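Long-range contact in protein Rv1364c/MT1410 (Mycobacterium tuberculosis, PDB 3KE6), which probably regulates a sigma factor, combining a manganese-binding PP2C-type phosphatase domain (RsbU) with an anti-sigma factor serine kinase domain (RsbW): residues A273-L285 with I295-E307. Residues are numbered along the deposited sequence; the frame is centred on the assembly and turned at random.
Sequences AARTVRAQLREWL and IADIVHAISEFVE. With SO4 (sulfate ion), chain C.
Arg278 bends across the groove between two antiparallel helices and gives an N-H to Ser303: NH2 lies 3.0 Å from OG, which sits almost in the guanidinium plane, and the bond is fairly straight at 160°. The Ser303 hydroxyl, swung away from its own backbone N, faces Arg278. The aliphatic part of Arg278 crosses Val299 at about a right angle, CG resting 3.4 Å from Val299 CG1. A kink at chi3 (-50°) turns the guanidinium so that NE holds O2 of a sulfate ion, probably taken up from the crystallisation liquor, while NH2 stays with the serine. Arg282, one turn further on, holds the same sulfate with NE on O1 and NH1 on O4; its NH2 comes obliquely to Ile295 CG2, and Val299 CG2 lies over one face of its guanidinium. Beyond Ser303, the carboxylate of Glu307 packs on Ala274 CB, and its OE2 remains 4.2 Å from Arg278 NH2, too far for a salt bridge, though the opposite charges probably attract.

Helices 273-288 and 292-312 are adjacent in the histidine kinase-like ATPase (GHKL) domain and pack on one face of its sheet; the segments run 154° apart, their axes approaching to 8.7 Å. Under the arginines the interface is aliphatic. Leu281 reaches obliquely across Ile302, its CD2 wedged against CB, CG2 and CD1 and 3.7 Å from CB. Val277 touches Ile302 at a right angle with CG1 and meets Val306 tip to tip with CG2. The backbones come nearest at Ala274 and Ser303, whose CA atoms are 5.3 Å apart, and Val306 CG1 fits against Ala273 CB. At the other end Leu285 and Ile295 slide past each other in opposite directions. On the sheet side, Val277 and Leu281 also rest on strand 263-267, and Ile302 on Leu381.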
loop_
_atom_site.group_PDB
_atom_site.type_symbol
_atom_site.label_atom_id
_atom_site.label_comp_id
_atom_site.label_asym_id
_atom_site.label_seq_id
_atom_site.Cartn_x
_atom_site.Cartn_y
_atom_site.Cartn_z
ATOM N N ALA A 273 21.071 -18.356 -19.215
ATOM C CA ALA A 273 21.058 -17.946 -17.826
ATOM C C ALA A 273 19.943 -16.972 -17.604
ATOM O O ALA A 273 19.290 -16.988 -16.549
ATOM C CB ALA A 273 22.365 -17.317 -17.450
ATOM N N ALA A 274 19.738 -16.112 -18.595
ATOM C CA ALA A 274 18.823 -15.014 -18.465
ATOM C C ALA A 274 17.405 -15.552 -18.480
ATOM O O ALA A 274 16.526 -15.049 -17.770
ATOM C CB ALA A 274 19.031 -13.994 -19.572
ATOM N N ARG A 275 17.208 -16.599 -19.269
ATOM C CA ARG A 275 15.903 -17.202 -19.425
ATOM C C ARG A 275 15.563 -17.871 -18.116
ATOM O O ARG A 275 14.429 -17.817 -17.653
ATOM C CB ARG A 275 15.901 -18.195 -20.602
ATOM C CG ARG A 275 14.572 -18.923 -20.810
ATOM C CD ARG A 275 14.646 -19.930 -21.915
ATOM N NE ARG A 275 15.717 -20.882 -21.668
ATOM C CZ ARG A 275 16.123 -21.831 -22.521
ATOM N NH1 ARG A 275 17.115 -22.636 -22.171
ATOM N NH2 ARG A 275 15.542 -22.000 -23.704
ATOM N N THR A 276 16.560 -18.472 -17.491
ATOM C CA THR A 276 16.363 -19.108 -16.181
ATOM C C THR A 276 16.013 -18.093 -15.114
ATOM O O THR A 276 14.998 -18.211 -14.449
ATOM C CB THR A 276 17.572 -19.952 -15.798
ATOM O OG1 THR A 276 17.656 -21.052 -16.703
ATOM C CG2 THR A 276 17.404 -20.526 -14.453
ATOM N N VAL A 277 16.819 -17.050 -15.003
ATOM C CA VAL A 277 16.533 -15.975 -14.052
ATOM C C VAL A 277 15.155 -15.316 -14.263
ATOM O O VAL A 277 14.351 -15.284 -13.334
ATOM C CB VAL A 277 17.623 -14.950 -14.100
ATOM C CG1 VAL A 277 17.280 -13.741 -13.232
ATOM C CG2 VAL A 277 18.943 -15.651 -13.697
ATOM N N ARG A 278 14.864 -14.836 -15.468
ATOM C CA ARG A 278 13.519 -14.321 -15.791
ATOM C C ARG A 278 12.415 -15.262 -15.286
ATOM O O ARG A 278 11.488 -14.813 -14.624
ATOM C CB ARG A 278 13.335 -14.110 -17.304
ATOM C CG ARG A 278 14.047 -12.885 -17.865
ATOM C CD ARG A 278 13.561 -12.484 -19.283
ATOM N NE ARG A 278 13.557 -13.615 -20.182
ATOM C CZ ARG A 278 14.555 -13.939 -21.004
ATOM N NH1 ARG A 278 14.446 -15.006 -21.779
ATOM N NH2 ARG A 278 15.659 -13.218 -21.062
ATOM N N ALA A 279 12.472 -16.554 -15.603
ATOM C CA ALA A 279 11.341 -17.418 -15.177
ATOM C C ALA A 279 11.143 -17.292 -13.666
ATOM O O ALA A 279 10.061 -16.962 -13.187
ATOM C CB ALA A 279 11.532 -18.843 -15.574
ATOM N N GLN A 280 12.220 -17.504 -12.919
ATOM C CA GLN A 280 12.157 -17.490 -11.469
ATOM C C GLN A 280 11.817 -16.144 -10.905
ATOM O O GLN A 280 11.060 -16.043 -9.961
ATOM C CB GLN A 280 13.469 -17.946 -10.904
ATOM C CG GLN A 280 13.679 -19.408 -11.040
ATOM C CD GLN A 280 14.862 -19.865 -10.229
ATOM O OE1 GLN A 280 14.941 -19.582 -9.022
ATOM N NE2 GLN A 280 15.796 -20.571 -10.872
ATOM N N LEU A 281 12.377 -15.100 -11.479
ATOM C CA LEU A 281 12.014 -13.746 -11.073
ATOM C C LEU A 281 10.513 -13.430 -11.244
ATOM O O LEU A 281 9.899 -12.756 -10.395
ATOM C CB LEU A 281 12.851 -12.748 -11.851
ATOM C CG LEU A 281 13.130 -11.370 -11.257
ATOM C CD1 LEU A 281 13.444 -11.445 -9.764
ATOM C CD2 LEU A 281 14.321 -10.790 -12.064
ATOM N N ARG A 282 9.921 -13.921 -12.327
ATOM C CA ARG A 282 8.490 -13.826 -12.510
ATOM C C ARG A 282 7.715 -14.602 -11.443
ATOM O O ARG A 282 6.795 -14.046 -10.845
ATOM C CB ARG A 282 8.066 -14.287 -13.911
ATOM C CG ARG A 282 7.993 -13.160 -14.879
ATOM C CD ARG A 282 7.266 -13.446 -16.172
ATOM N NE ARG A 282 7.855 -12.509 -17.108
ATOM C CZ ARG A 282 7.473 -11.248 -17.300
ATOM N NH1 ARG A 282 8.129 -10.490 -18.163
ATOM N NH2 ARG A 282 6.449 -10.730 -16.675
ATOM N N GLU A 283 8.057 -15.866 -11.192
ATOM C CA GLU A 283 7.374 -16.579 -10.125
ATOM C C GLU A 283 7.396 -15.717 -8.876
ATOM O O GLU A 283 6.366 -15.392 -8.302
ATOM C CB GLU A 283 8.068 -17.892 -9.766
ATOM C CG GLU A 283 7.950 -18.988 -10.768
ATOM C CD GLU A 283 8.340 -20.365 -10.194
ATOM O OE1 GLU A 283 8.360 -20.518 -8.942
ATOM O OE2 GLU A 283 8.585 -21.304 -10.999
ATOM N N TRP A 284 8.609 -15.365 -8.479
ATOM C CA TRP A 284 8.868 -14.662 -7.241
ATOM C C TRP A 284 8.037 -13.401 -7.106
ATOM O O TRP A 284 7.430 -13.183 -6.059
ATOM C CB TRP A 284 10.359 -14.307 -7.150
ATOM C CG TRP A 284 10.725 -13.720 -5.846
ATOM C CD1 TRP A 284 10.761 -14.356 -4.635
ATOM C CD2 TRP A 284 11.105 -12.366 -5.606
ATOM N NE1 TRP A 284 11.140 -13.467 -3.666
ATOM C CE2 TRP A 284 11.358 -12.240 -4.248
ATOM C CE3 TRP A 284 11.241 -11.232 -6.433
ATOM C CZ2 TRP A 284 11.717 -11.029 -3.675
ATOM C CZ3 TRP A 284 11.604 -10.029 -5.870
ATOM C CH2 TRP A 284 11.844 -9.934 -4.508
ATOM N N LEU A 285 8.009 -12.580 -8.164
ATOM C CA LEU A 285 7.322 -11.284 -8.098
ATOM C C LEU A 285 5.806 -11.467 -8.079
ATOM O O LEU A 285 5.081 -10.635 -7.532
ATOM C CB LEU A 285 7.717 -10.370 -9.245
ATOM C CG LEU A 285 9.139 -9.852 -9.202
ATOM C CD1 LEU A 285 9.566 -9.428 -10.582
ATOM C CD2 LEU A 285 9.244 -8.693 -8.242
ATOM N N ILE A 295 6.784 -5.580 -12.568
ATOM C CA ILE A 295 7.375 -6.824 -12.992
ATOM C C ILE A 295 8.139 -6.586 -14.279
ATOM O O ILE A 295 9.269 -6.974 -14.393
ATOM C CB ILE A 295 6.342 -7.920 -13.183
ATOM C CG1 ILE A 295 5.734 -8.281 -11.820
ATOM C CG2 ILE A 295 6.971 -9.181 -13.834
ATOM C CD1 ILE A 295 4.593 -9.337 -11.877
ATOM N N ALA A 296 7.548 -5.895 -15.236
ATOM C CA ALA A 296 8.188 -5.728 -16.540
ATOM C C ALA A 296 9.520 -4.957 -16.391
ATOM O O ALA A 296 10.564 -5.354 -16.950
ATOM C CB ALA A 296 7.254 -5.022 -17.502
ATOM N N ASP A 297 9.481 -3.874 -15.623
ATOM C CA ASP A 297 10.679 -3.105 -15.348
ATOM C C ASP A 297 11.781 -3.969 -14.746
ATOM O O ASP A 297 12.885 -4.049 -15.281
ATOM C CB ASP A 297 10.374 -1.956 -14.397
ATOM C CG ASP A 297 9.657 -0.856 -15.057
ATOM O OD1 ASP A 297 9.838 -0.680 -16.278
ATOM O OD2 ASP A 297 8.892 -0.155 -14.367
ATOM N N ILE A 298 11.478 -4.599 -13.627
ATOM C CA ILE A 298 12.492 -5.275 -12.852
ATOM C C ILE A 298 13.041 -6.477 -13.650
ATOM O O ILE A 298 14.272 -6.696 -13.706
ATOM C CB ILE A 298 11.922 -5.739 -11.528
ATOM C CG1 ILE A 298 11.604 -4.539 -10.620
ATOM C CG2 ILE A 298 12.862 -6.655 -10.864
ATOM C CD1 ILE A 298 10.723 -4.889 -9.351
ATOM N N VAL A 299 12.153 -7.234 -14.306
ATOM C CA VAL A 299 12.630 -8.360 -15.105
ATOM C C VAL A 299 13.507 -7.889 -16.244
ATOM O O VAL A 299 14.478 -8.522 -16.571
ATOM C CB VAL A 299 11.489 -9.226 -15.675
ATOM C CG1 VAL A 299 12.079 -10.337 -16.628
ATOM C CG2 VAL A 299 10.638 -9.814 -14.540
ATOM N N HIS A 300 13.150 -6.778 -16.868
ATOM C CA HIS A 300 13.968 -6.208 -17.945
ATOM C C HIS A 300 15.377 -5.918 -17.426
ATOM O O HIS A 300 16.367 -6.386 -17.993
ATOM C CB HIS A 300 13.300 -4.937 -18.466
ATOM C CG HIS A 300 13.907 -4.375 -19.706
ATOM N ND1 HIS A 300 13.224 -3.493 -20.515
ATOM C CD2 HIS A 300 15.145 -4.496 -20.246
ATOM C CE1 HIS A 300 14.006 -3.111 -21.511
ATOM N NE2 HIS A 300 15.177 -3.709 -21.375
ATOM N N ALA A 301 15.462 -5.187 -16.317
ATOM C CA ALA A 301 16.780 -4.759 -15.781
ATOM C C ALA A 301 17.654 -5.960 -15.482
ATOM O O ALA A 301 18.770 -6.066 -15.957
ATOM C CB ALA A 301 16.618 -3.908 -14.530
ATOM N N ILE A 302 17.119 -6.885 -14.721
ATOM C CA ILE A 302 17.912 -7.999 -14.226
ATOM C C ILE A 302 18.289 -8.928 -15.350
ATOM O O ILE A 302 19.424 -9.410 -15.383
ATOM C CB ILE A 302 17.172 -8.732 -13.088
ATOM C CG1 ILE A 302 17.020 -7.751 -11.908
ATOM C CG2 ILE A 302 17.895 -9.981 -12.662
ATOM C CD1 ILE A 302 16.741 -8.422 -10.594
ATOM N N SER A 303 17.364 -9.159 -16.280
ATOM C CA SER A 303 17.652 -9.963 -17.444
ATOM C C SER A 303 18.849 -9.371 -18.190
ATOM O O SER A 303 19.740 -10.084 -18.623
ATOM C CB SER A 303 16.417 -10.014 -18.348
ATOM O OG SER A 303 16.626 -10.854 -19.483
ATOM N N GLU A 304 18.895 -8.051 -18.311
ATOM C CA GLU A 304 19.977 -7.429 -19.056
ATOM C C GLU A 304 21.303 -7.526 -18.294
ATOM O O GLU A 304 22.368 -7.736 -18.909
ATOM C CB GLU A 304 19.631 -5.990 -19.467
ATOM C CG GLU A 304 18.764 -5.899 -20.748
ATOM C CD GLU A 304 19.411 -6.539 -21.994
ATOM O OE1 GLU A 304 20.301 -5.897 -22.611
ATOM O OE2 GLU A 304 19.014 -7.674 -22.382
ATOM N N PHE A 305 21.236 -7.434 -16.968
ATOM C CA PHE A 305 22.423 -7.606 -16.142
ATOM C C PHE A 305 22.992 -8.997 -16.324
ATOM O O PHE A 305 24.196 -9.169 -16.414
ATOM C CB PHE A 305 22.099 -7.437 -14.661
ATOM C CG PHE A 305 21.771 -6.032 -14.239
ATOM C CD1 PHE A 305 22.132 -4.944 -14.991
ATOM C CD2 PHE A 305 21.111 -5.813 -13.013
ATOM C CE1 PHE A 305 21.827 -3.655 -14.556
ATOM C CE2 PHE A 305 20.797 -4.525 -12.566
ATOM C CZ PHE A 305 21.156 -3.444 -13.339
ATOM N N VAL A 306 22.124 -10.002 -16.348
ATOM C CA VAL A 306 22.581 -11.372 -16.506
ATOM C C VAL A 306 23.168 -11.539 -17.882
ATOM O O VAL A 306 24.270 -12.059 -17.994
ATOM C CB VAL A 306 21.474 -12.412 -16.288
ATOM C CG1 VAL A 306 21.971 -13.809 -16.661
ATOM C CG2 VAL A 306 20.960 -12.370 -14.829
ATOM N N GLU A 307 22.457 -11.080 -18.919
ATOM C CA GLU A 307 22.961 -11.194 -20.305
ATOM C C GLU A 307 24.315 -10.476 -20.479
ATOM O O GLU A 307 25.231 -11.018 -21.111
ATOM C CB GLU A 307 21.967 -10.648 -21.329
ATOM C CG GLU A 307 20.612 -11.351 -21.375
ATOM C CD GLU A 307 20.519 -12.513 -22.372
ATOM O OE1 GLU A 307 21.542 -13.180 -22.644
ATOM O OE2 GLU A 307 19.390 -12.777 -22.865
HETATM S S SO4 C . 9.683 -13.250 -20.400
HETATM O O1 SO4 C . 8.999 -13.640 -19.208
HETATM O O2 SO4 C . 10.894 -14.026 -20.527
HETATM O O3 SO4 C . 8.818 -13.513 -21.520
HETATM O O4 SO4 C . 10.051 -11.862 -20.376
#